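Local coordinates for protein Non-sulfated chondroitin lyase E66 (PDB 3VSN) that probably digests the chondroitin sulfate barrier of the host midgut with its chondroitin lyase activity, and is essential for oral infection by the baculovirus, at residues L120-P130 against L174-W185; H512-N520 against D563-N571. All coordinates share one frame; numbering follows the deposited sequence.

Contact 1. Residues L120-P130 against L174-W185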
loop_
_atom_site.group_PDB
_atom_site.type_symbol
_atom_site.label_atom_id
_atom_site.label_comp_id
_atom_site.label_asym_id
_atom_site.label_seq_id
_atom_site.Cartn_x
_atom_site.Cartn_y
_atom_site.Cartn_z
ATOM N N LEU A 120 8.396 -35.078 14.807
ATOM C CA LEU A 120 8.653 -34.063 15.830
ATOM C C LEU A 120 9.325 -34.643 17.078
ATOM O O LEU A 120 8.839 -35.627 17.642
ATOM C CB LEU A 120 7.358 -33.330 16.217
ATOM C CG LEU A 120 6.696 -32.403 15.190
ATOM C CD1 LEU A 120 5.344 -31.930 15.704
ATOM C CD2 LEU A 120 7.583 -31.211 14.856
ATOM N N PRO A 121 10.456 -34.041 17.501
ATOM C CA PRO A 121 11.129 -34.423 18.742
ATOM C C PRO A 121 10.263 -34.212 19.980
ATOM O O PRO A 121 9.519 -33.227 20.069
ATOM C CB PRO A 121 12.338 -33.486 18.790
ATOM C CG PRO A 121 12.620 -33.174 17.364
ATOM C CD PRO A 121 11.273 -33.107 16.704
ATOM N N ASP A 122 10.369 -35.150 20.916
ATOM C CA ASP A 122 9.687 -35.087 22.197
ATOM C C ASP A 122 10.708 -35.520 23.252
ATOM O O ASP A 122 11.138 -36.673 23.249
ATOM C CB ASP A 122 8.471 -36.021 22.186
ATOM C CG ASP A 122 7.549 -35.824 23.382
ATOM O OD1 ASP A 122 6.446 -36.403 23.361
ATOM O OD2 ASP A 122 7.901 -35.104 24.339
ATOM N N PRO A 123 11.115 -34.597 24.149
ATOM C CA PRO A 123 10.635 -33.218 24.313
ATOM C C PRO A 123 11.084 -32.284 23.178
ATOM O O PRO A 123 12.049 -32.598 22.476
ATOM C CB PRO A 123 11.269 -32.791 25.641
ATOM C CG PRO A 123 12.534 -33.572 25.710
ATOM C CD PRO A 123 12.237 -34.896 25.061
ATOM N N PRO A 124 10.384 -31.142 22.992
ATOM C CA PRO A 124 10.780 -30.195 21.947
ATOM C C PRO A 124 12.175 -29.620 22.212
ATOM O O PRO A 124 12.612 -29.592 23.365
ATOM C CB PRO A 124 9.718 -29.092 22.051
ATOM C CG PRO A 124 9.207 -29.186 23.449
ATOM C CD PRO A 124 9.218 -30.656 23.756
ATOM N N PRO A 125 12.878 -29.172 21.155
ATOM C CA PRO A 125 14.208 -28.594 21.361
ATOM C C PRO A 125 14.153 -27.279 22.138
ATOM O O PRO A 125 13.137 -26.579 22.106
ATOM C CB PRO A 125 14.714 -28.351 19.936
ATOM C CG PRO A 125 13.485 -28.252 19.099
ATOM C CD PRO A 125 12.482 -29.169 19.733
ATOM N N HIS A 126 15.232 -26.968 22.851
ATOM C CA HIS A 126 15.359 -25.676 23.505
ATOM C C HIS A 126 16.256 -24.779 22.704
ATOM O O HIS A 126 17.461 -25.022 22.586
ATOM C CB HIS A 126 15.858 -25.810 24.939
ATOM C CG HIS A 126 15.994 -24.487 25.654
ATOM N ND1 HIS A 126 17.157 -23.811 25.712
ATOM C CD2 HIS A 126 15.055 -23.713 26.334
ATOM C CE1 HIS A 126 16.977 -22.668 26.400
ATOM N NE2 HIS A 126 15.690 -22.609 26.781
ATOM N N GLN A 127 15.648 -23.738 22.138
ATOM C CA GLN A 127 16.330 -22.720 21.329
ATOM C C GLN A 127 17.142 -23.254 20.137
ATOM O O GLN A 127 18.220 -22.745 19.817
ATOM C CB GLN A 127 17.142 -21.758 22.211
ATOM C CG GLN A 127 16.261 -20.947 23.153
ATOM C CD GLN A 127 17.002 -19.854 23.903
ATOM O OE1 GLN A 127 16.379 -18.966 24.484
ATOM N NE2 GLN A 127 18.326 -19.912 23.898
ATOM N N GLN A 128 16.598 -24.284 19.490
ATOM C CA GLN A 128 17.068 -24.743 18.181
ATOM C C GLN A 128 15.867 -25.230 17.378
ATOM O O GLN A 128 14.830 -25.570 17.950
ATOM C CB GLN A 128 18.075 -25.902 18.284
ATOM C CG GLN A 128 18.951 -25.950 19.542
ATOM C CD GLN A 128 19.788 -27.220 19.600
ATOM O OE1 GLN A 128 19.881 -27.968 18.622
ATOM N NE2 GLN A 128 20.402 -27.471 20.750
ATOM N N ALA A 129 16.011 -25.264 16.057
ATOM C CA ALA A 129 15.039 -25.932 15.201
ATOM C C ALA A 129 15.192 -27.442 15.397
ATOM O O ALA A 129 16.310 -27.921 15.597
ATOM C CB ALA A 129 15.260 -25.551 13.745
ATOM N N PRO A 130 14.072 -28.193 15.367
ATOM C CA PRO A 130 14.147 -29.657 15.490
ATOM C C PRO A 130 15.044 -30.321 14.439
ATOM O O PRO A 130 15.703 -31.316 14.742
ATOM C CB PRO A 130 12.691 -30.122 15.333
ATOM C CG PRO A 130 11.878 -28.901 15.070
ATOM C CD PRO A 130 12.686 -27.700 15.448
ATOM N N LEU A 174 3.261 -29.015 23.627
ATOM C CA LEU A 174 4.718 -29.027 23.655
ATOM C C LEU A 174 5.345 -27.857 22.894
ATOM O O LEU A 174 6.219 -27.174 23.428
ATOM C CB LEU A 174 5.263 -30.351 23.108
ATOM C CG LEU A 174 5.091 -31.633 23.930
ATOM C CD1 LEU A 174 5.706 -32.795 23.170
ATOM C CD2 LEU A 174 5.712 -31.521 25.317
ATOM N N TYR A 175 4.900 -27.633 21.657
ATOM C CA TYR A 175 5.559 -26.679 20.756
ATOM C C TYR A 175 5.058 -25.240 20.854
ATOM O O TYR A 175 5.751 -24.307 20.441
ATOM C CB TYR A 175 5.515 -27.184 19.311
ATOM C CG TYR A 175 6.585 -28.210 19.043
ATOM C CD1 TYR A 175 6.404 -29.546 19.411
ATOM C CD2 TYR A 175 7.792 -27.845 18.449
ATOM C CE1 TYR A 175 7.390 -30.488 19.183
ATOM C CE2 TYR A 175 8.786 -28.784 18.213
ATOM C CZ TYR A 175 8.577 -30.102 18.582
ATOM O OH TYR A 175 9.558 -31.036 18.357
ATOM N N LEU A 176 3.862 -25.073 21.405
ATOM C CA LEU A 176 3.278 -23.756 21.622
ATOM C C LEU A 176 2.643 -23.726 23.020
ATOM O O LEU A 176 1.419 -23.610 23.150
ATOM C CB LEU A 176 2.252 -23.463 20.518
ATOM C CG LEU A 176 1.730 -22.048 20.259
ATOM C CD1 LEU A 176 2.870 -21.079 19.978
ATOM C CD2 LEU A 176 0.747 -22.065 19.095
ATOM N N PRO A 177 3.478 -23.851 24.078
ATOM C CA PRO A 177 2.968 -23.996 25.451
ATOM C C PRO A 177 2.218 -22.767 25.971
ATOM O O PRO A 177 1.344 -22.901 26.831
ATOM C CB PRO A 177 4.234 -24.252 26.276
ATOM C CG PRO A 177 5.346 -23.678 25.469
ATOM C CD PRO A 177 4.954 -23.879 24.038
ATOM N N THR A 178 2.579 -21.586 25.470
ATOM C CA THR A 178 1.799 -20.369 25.694
ATOM C C THR A 178 1.566 -19.688 24.344
ATOM O O THR A 178 2.084 -20.137 23.323
ATOM C CB THR A 178 2.498 -19.369 26.646
ATOM O OG1 THR A 178 3.557 -18.703 25.948
ATOM C CG2 THR A 178 3.046 -20.061 27.898
ATOM N N ALA A 179 0.794 -18.604 24.351
ATOM C CA ALA A 179 0.525 -17.823 23.143
ATOM C C ALA A 179 1.774 -17.166 22.543
ATOM O O ALA A 179 1.809 -16.863 21.344
ATOM C CB ALA A 179 -0.534 -16.772 23.435
ATOM N N VAL A 180 2.798 -16.959 23.373
ATOM C CA VAL A 180 3.976 -16.183 22.970
ATOM C C VAL A 180 5.315 -16.910 23.155
ATOM O O VAL A 180 6.381 -16.308 23.004
ATOM C CB VAL A 180 4.023 -14.807 23.683
ATOM C CG1 VAL A 180 2.851 -13.938 23.249
ATOM C CG2 VAL A 180 4.044 -14.970 25.199
ATOM N N ASN A 181 5.256 -18.201 23.470
ATOM C CA ASN A 181 6.463 -18.990 23.686
ATOM C C ASN A 181 6.468 -20.240 22.823
ATOM O O ASN A 181 5.473 -20.963 22.757
ATOM C CB ASN A 181 6.609 -19.369 25.163
ATOM C CG ASN A 181 6.871 -18.168 26.054
ATOM O OD1 ASN A 181 7.995 -17.678 26.137
ATOM N ND2 ASN A 181 5.836 -17.701 26.739
ATOM N N SER A 182 7.590 -20.481 22.154
ATOM C CA SER A 182 7.768 -21.684 21.354
ATOM C C SER A 182 9.231 -22.085 21.308
ATOM O O SER A 182 10.098 -21.261 21.006
ATOM C CB SER A 182 7.230 -21.482 19.937
ATOM O OG SER A 182 7.438 -22.636 19.138
ATOM N N MET A 183 9.489 -23.357 21.618
ATOM C CA MET A 183 10.826 -23.960 21.568
ATOM C C MET A 183 11.892 -23.134 22.301
ATOM O O MET A 183 13.010 -22.966 21.811
ATOM C CB MET A 183 11.241 -24.253 20.118
ATOM C CG MET A 183 10.164 -24.945 19.288
ATOM S SD MET A 183 10.704 -25.550 17.675
ATOM C CE MET A 183 11.193 -24.034 16.854
ATOM N N GLY A 184 11.529 -22.619 23.474
ATOM C CA GLY A 184 12.465 -21.887 24.332
ATOM C C GLY A 184 12.642 -20.409 24.020
ATOM O O GLY A 184 13.466 -19.739 24.642
ATOM N N TRP A 185 11.868 -19.898 23.063
ATOM C CA TRP A 185 11.930 -18.487 22.687
ATOM C C TRP A 185 10.661 -17.748 22.992
ATOM O O TRP A 185 9.562 -18.264 22.774
ATOM C CB TRP A 185 12.206 -18.338 21.200
ATOM C CG TRP A 185 13.628 -18.575 20.754
ATOM C CD1 TRP A 185 14.763 -17.834 21.082
ATOM C CD2 TRP A 185 14.103 -19.608 19.823
ATOM N NE1 TRP A 185 15.875 -18.340 20.454
ATOM C CE2 TRP A 185 15.549 -19.400 19.682
ATOM C CE3 TRP A 185 13.498 -20.653 19.127
ATOM C CZ2 TRP A 185 16.332 -20.211 18.873
ATOM C CZ3 TRP A 185 14.298 -21.465 18.314
ATOM C CH2 TRP A 185 15.681 -21.246 18.190
#

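Contact 2. Residues H512-N520 against D563-N571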
loop_
_atom_site.group_PDB
_atom_site.type_symbol
_atom_site.label_atom_id
_atom_site.label_comp_id
_atom_site.label_asym_id
_atom_site.label_seq_id
_atom_site.Cartn_x
_atom_site.Cartn_y
_atom_site.Cartn_z
ATOM N N HIS A 512 -1.764 13.474 -22.374
ATOM C CA HIS A 512 -1.825 14.747 -23.086
ATOM C C HIS A 512 -0.921 15.751 -22.424
ATOM O O HIS A 512 -0.774 15.748 -21.200
ATOM C CB HIS A 512 -3.250 15.300 -23.081
ATOM C CG HIS A 512 -4.241 14.448 -23.839
ATOM N ND1 HIS A 512 -4.399 14.538 -25.171
ATOM C CD2 HIS A 512 -5.130 13.474 -23.402
ATOM C CE1 HIS A 512 -5.344 13.666 -25.569
ATOM N NE2 HIS A 512 -5.789 13.014 -24.484
ATOM N N ARG A 513 -0.310 16.617 -23.226
ATOM C CA ARG A 513 0.414 17.775 -22.712
ATOM C C ARG A 513 -0.622 18.826 -22.304
ATOM O O ARG A 513 -1.658 18.962 -22.953
ATOM C CB ARG A 513 1.364 18.320 -23.791
ATOM C CG ARG A 513 1.990 19.682 -23.516
ATOM C CD ARG A 513 2.940 20.084 -24.645
ATOM N NE ARG A 513 3.455 21.439 -24.463
ATOM C CZ ARG A 513 2.885 22.536 -24.959
ATOM N NH1 ARG A 513 3.425 23.724 -24.729
ATOM N NH2 ARG A 513 1.776 22.448 -25.689
ATOM N N VAL A 514 -0.355 19.541 -21.214
ATOM C CA VAL A 514 -1.221 20.642 -20.785
ATOM C C VAL A 514 -0.434 21.956 -20.840
ATOM O O VAL A 514 0.392 22.222 -19.962
ATOM C CB VAL A 514 -1.808 20.412 -19.367
ATOM C CG1 VAL A 514 -2.681 21.589 -18.944
ATOM C CG2 VAL A 514 -2.608 19.117 -19.314
ATOM N N PRO A 515 -0.666 22.771 -21.889
ATOM C CA PRO A 515 0.036 24.053 -21.926
ATOM C C PRO A 515 -0.530 25.022 -20.897
ATOM O O PRO A 515 -1.720 24.961 -20.569
ATOM C CB PRO A 515 -0.224 24.563 -23.348
ATOM C CG PRO A 515 -1.499 23.902 -23.763
ATOM C CD PRO A 515 -1.491 22.551 -23.094
ATOM N N ILE A 516 0.333 25.880 -20.367
ATOM C CA ILE A 516 -0.085 26.961 -19.485
ATOM C C ILE A 516 0.656 28.206 -19.945
ATOM O O ILE A 516 1.881 28.257 -19.903
ATOM C CB ILE A 516 0.242 26.685 -17.997
ATOM C CG1 ILE A 516 -0.333 25.332 -17.540
ATOM C CG2 ILE A 516 -0.281 27.826 -17.125
ATOM C CD1 ILE A 516 0.019 24.939 -16.117
ATOM N N THR A 517 -0.088 29.208 -20.396
ATOM C CA THR A 517 0.529 30.437 -20.886
ATOM C C THR A 517 1.427 31.025 -19.799
ATOM O O THR A 517 1.036 31.095 -18.631
ATOM C CB THR A 517 -0.528 31.449 -21.357
ATOM O OG1 THR A 517 -1.441 30.792 -22.245
ATOM C CG2 THR A 517 0.127 32.629 -22.085
ATOM N N ASN A 518 2.645 31.395 -20.196
ATOM C CA ASN A 518 3.659 31.974 -19.305
ATOM C C ASN A 518 4.415 30.969 -18.424
ATOM O O ASN A 518 5.185 31.368 -17.553
ATOM C CB ASN A 518 3.083 33.131 -18.465
ATOM C CG ASN A 518 2.574 34.271 -19.323
ATOM O OD1 ASN A 518 1.427 34.706 -19.186
ATOM N ND2 ASN A 518 3.419 34.754 -20.224
ATOM N N ILE A 519 4.189 29.677 -18.662
ATOM C CA ILE A 519 4.966 28.602 -18.039
ATOM C C ILE A 519 5.526 27.732 -19.162
ATOM O O ILE A 519 4.803 27.374 -20.091
ATOM C CB ILE A 519 4.104 27.746 -17.082
ATOM C CG1 ILE A 519 3.652 28.591 -15.883
ATOM C CG2 ILE A 519 4.860 26.497 -16.625
ATOM C CD1 ILE A 519 2.797 27.848 -14.882
ATOM N N ASN A 520 6.810 27.400 -19.087
ATOM C CA ASN A 520 7.405 26.530 -20.095
ATOM C C ASN A 520 6.955 25.078 -19.938
ATOM O O ASN A 520 7.214 24.444 -18.915
ATOM C CB ASN A 520 8.932 26.613 -20.086
ATOM C CG ASN A 520 9.549 25.921 -21.280
ATOM O OD1 ASN A 520 10.062 24.809 -21.170
ATOM N ND2 ASN A 520 9.455 26.552 -22.449
ATOM N N ASP A 563 -11.763 14.886 -21.423
ATOM C CA ASP A 563 -12.255 16.102 -20.780
ATOM C C ASP A 563 -11.617 17.327 -21.416
ATOM O O ASP A 563 -10.708 17.203 -22.239
ATOM C CB ASP A 563 -11.959 16.068 -19.279
ATOM C CG ASP A 563 -10.474 15.985 -18.980
ATOM O OD1 ASP A 563 -9.744 16.945 -19.308
ATOM O OD2 ASP A 563 -10.034 14.958 -18.421
ATOM N N SER A 564 -12.080 18.507 -21.018
ATOM C CA SER A 564 -11.540 19.755 -21.547
ATOM C C SER A 564 -10.837 20.566 -20.459
ATOM O O SER A 564 -10.999 21.785 -20.372
ATOM C CB SER A 564 -12.655 20.566 -22.213
ATOM O OG SER A 564 -13.251 19.816 -23.263
ATOM N N LEU A 565 -10.046 19.884 -19.636
ATOM C CA LEU A 565 -9.301 20.544 -18.567
ATOM C C LEU A 565 -8.409 21.662 -19.117
ATOM O O LEU A 565 -7.736 21.489 -20.132
ATOM C CB LEU A 565 -8.465 19.518 -17.791
ATOM C CG LEU A 565 -7.581 20.010 -16.642
ATOM C CD1 LEU A 565 -7.419 18.911 -15.602
ATOM C CD2 LEU A 565 -6.219 20.471 -17.155
ATOM N N ARG A 566 -8.425 22.807 -18.440
ATOM C CA ARG A 566 -7.519 23.909 -18.747
ATOM C C ARG A 566 -6.839 24.366 -17.461
ATOM O O ARG A 566 -7.401 24.220 -16.375
ATOM C CB ARG A 566 -8.276 25.074 -19.401
ATOM C CG ARG A 566 -9.001 24.735 -20.700
ATOM C CD ARG A 566 -8.036 24.465 -21.851
ATOM N NE ARG A 566 -8.736 24.174 -23.107
ATOM C CZ ARG A 566 -9.088 22.957 -23.523
ATOM N NH1 ARG A 566 -8.809 21.880 -22.792
ATOM N NH2 ARG A 566 -9.724 22.816 -24.681
ATOM N N ALA A 567 -5.625 24.895 -17.583
ATOM C CA ALA A 567 -4.897 25.419 -16.431
ATOM C C ALA A 567 -4.320 26.787 -16.759
ATOM O O ALA A 567 -3.992 27.072 -17.911
ATOM C CB ALA A 567 -3.801 24.461 -15.988
ATOM N N PHE A 568 -4.202 27.631 -15.740
ATOM C CA PHE A 568 -3.824 29.025 -15.937
ATOM C C PHE A 568 -2.852 29.469 -14.866
ATOM O O PHE A 568 -2.969 29.071 -13.703
ATOM C CB PHE A 568 -5.054 29.936 -15.884
ATOM C CG PHE A 568 -6.165 29.531 -16.816
ATOM C CD1 PHE A 568 -6.168 29.950 -18.142
ATOM C CD2 PHE A 568 -7.220 28.743 -16.361
ATOM C CE1 PHE A 568 -7.194 29.583 -19.001
ATOM C CE2 PHE A 568 -8.252 28.376 -17.215
ATOM C CZ PHE A 568 -8.240 28.798 -18.535
ATOM N N ARG A 569 -1.886 30.287 -15.273
ATOM C CA ARG A 569 -1.041 31.009 -14.337
ATOM C C ARG A 569 -1.717 32.367 -14.134
ATOM O O ARG A 569 -1.726 33.205 -15.041
ATOM C CB ARG A 569 0.370 31.166 -14.905
ATOM C CG ARG A 569 1.336 31.914 -14.001
ATOM C CD ARG A 569 2.532 32.427 -14.783
ATOM N NE ARG A 569 3.283 33.440 -14.036
ATOM C CZ ARG A 569 3.053 34.750 -14.092
ATOM N NH1 ARG A 569 2.087 35.236 -14.862
ATOM N NH2 ARG A 569 3.795 35.580 -13.369
ATOM N N VAL A 570 -2.305 32.569 -12.957
ATOM C CA VAL A 570 -3.128 33.761 -12.711
ATOM C C VAL A 570 -2.322 34.894 -12.072
ATOM O O VAL A 570 -2.142 34.933 -10.852
ATOM C CB VAL A 570 -4.395 33.437 -11.877
ATOM C CG1 VAL A 570 -5.266 34.679 -11.702
ATOM C CG2 VAL A 570 -5.199 32.324 -12.537
ATOM N N ASN A 571 -1.827 35.798 -12.921
ATOM C CA ASN A 571 -1.153 37.045 -12.502
ATOM C C ASN A 571 0.239 36.909 -11.886
ATOM O O ASN A 571 1.170 37.608 -12.287
ATOM C CB ASN A 571 -2.051 37.885 -11.576
ATOM C CG ASN A 571 -3.274 38.437 -12.287
ATOM O OD1 ASN A 571 -3.264 38.631 -13.500
ATOM N ND2 ASN A 571 -4.334 38.702 -11.526
HETATM O O HOH W 1 -4.468 24.461 -20.375
HETATM O O HOH W 2 -1.836 31.159 -17.997
HETATM O O HOH W 3 -3.018 29.070 -19.676
#

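Contact 1. Residues L120-P130 against L174-W185
Y175, in the last turn of helix 161-175, reaches into a bend of prolines in the loop 120-130, which links helices 103-119 and 138-154 of the alpha/alpha toroid. Its CG stands anti to its own carbonyl carbon (chi1 -80°), which carries the phenol tip to the backbone of P121. There OH donates to P121 O at 2.8 Å, on a lone pair and in the carbonyl plane. P124 CB lies over one ring face, 3.9 Å from the centroid, a CH-pi contact; L120 CD2, P125 CD and P130 CG approach obliquely. P124, P125 and P130 suit their places because a rigid ring gives a flat aromatic a fixed apolar wall. L174 CD2 meets P124 CD at 3.9 Å.

M183 and G184 form the middle of the type I' hairpin turn between strands 181-182 and 185-186. Chi1 (-47°) and an extended chi2 bring M183 SD to 3.7 Å from P130 CD; the bend at chi3 then directs CE. M183 O accepts from Q127 N at 2.8 Å, the donor above the carbonyl plane. G184 has no side chain, so H126 CD2 can come to 3.7 Å of its CA; its positive phi also suits glycine. Q127 CA sits over the six-membered ring of W185, which lies near catalytic N191.

Two hydrogen bonds and two CH-pi contacts thus seat a proline-rich loop that has no helix or strand of its own.

Contact 2. Residues H512-N520 against D563-N571
Apolar side chains of 512-520 and 563-571 meet around A567, on strand 566-569. I516 sets CD1 3.9 Å from A567 CB, and V514 CG1 lies 4.3 Å from the same methyl. V514 holds CG1 anti to its backbone N (chi1 179°), and this branch also meets L565 CD2 at 4.1 Å, the two side chains crossing at about a right angle. Alanine suits the middle of the group because its short side chain lets the larger branched residues close in; F454 of strand 452-461 touches V514, L565 and A567 as well. I516 CG2 rests near the backbone of R569, 3.5 Å from its N.

The polar links between the backbones run through three waters, which stand where direct bonds to strand 566-569 might have been. Water 1 donates to P515 O and accepts from A567 N. Water 3 accepts from T517 N and donates to A567 O at 2.8 Å, while water 2 donates to T517 O and accepts from R569 N. Both segments run the same way, and the pattern is that of a parallel pairing with water inserted. The other edge of strand 566-569 pairs with strand 575-579.

The last group is the aliphatic part of R569, extended from CG to NE. Its CD packs 3.8 Å from N518 CB, and its CB lies 4.1 Å from I519 CD1. A long, flexible arginine suits this margin: its methylenes cover the type II turn from I516 to I519, while NH2 forms a salt bridge with D573.

The buried side chains of V514, I516, L565 and A567 thus meet directly, while waters lie between backbone N and O atoms, so the chain following strand 509-513 runs along edge strand 566-569 with water between the backbones.

How the contacts relate
The two contacts come in series along the chain, contact 1 closing long before contact 2 opens. Their centres are 66 Å apart, on opposite sides of the chain's centre, and their nearest atoms about 52 Å apart. They share no helix or sheet. Contact 1 belongs to the N-terminal helical region, which resembles that of polysaccharide lyase family 8, and joins the loop after helix 103-119 to the end of helix 161-175 and the turn between strands 181-182 and 185-186. Contact 2 lies in the beta-rich C-terminal region, between the chain leaving strand 509-513 and the sheet bordered by strand 566-569. Neither ties the helical toroid to the beta-rich part, and only contact 1 lies near a catalytic residue.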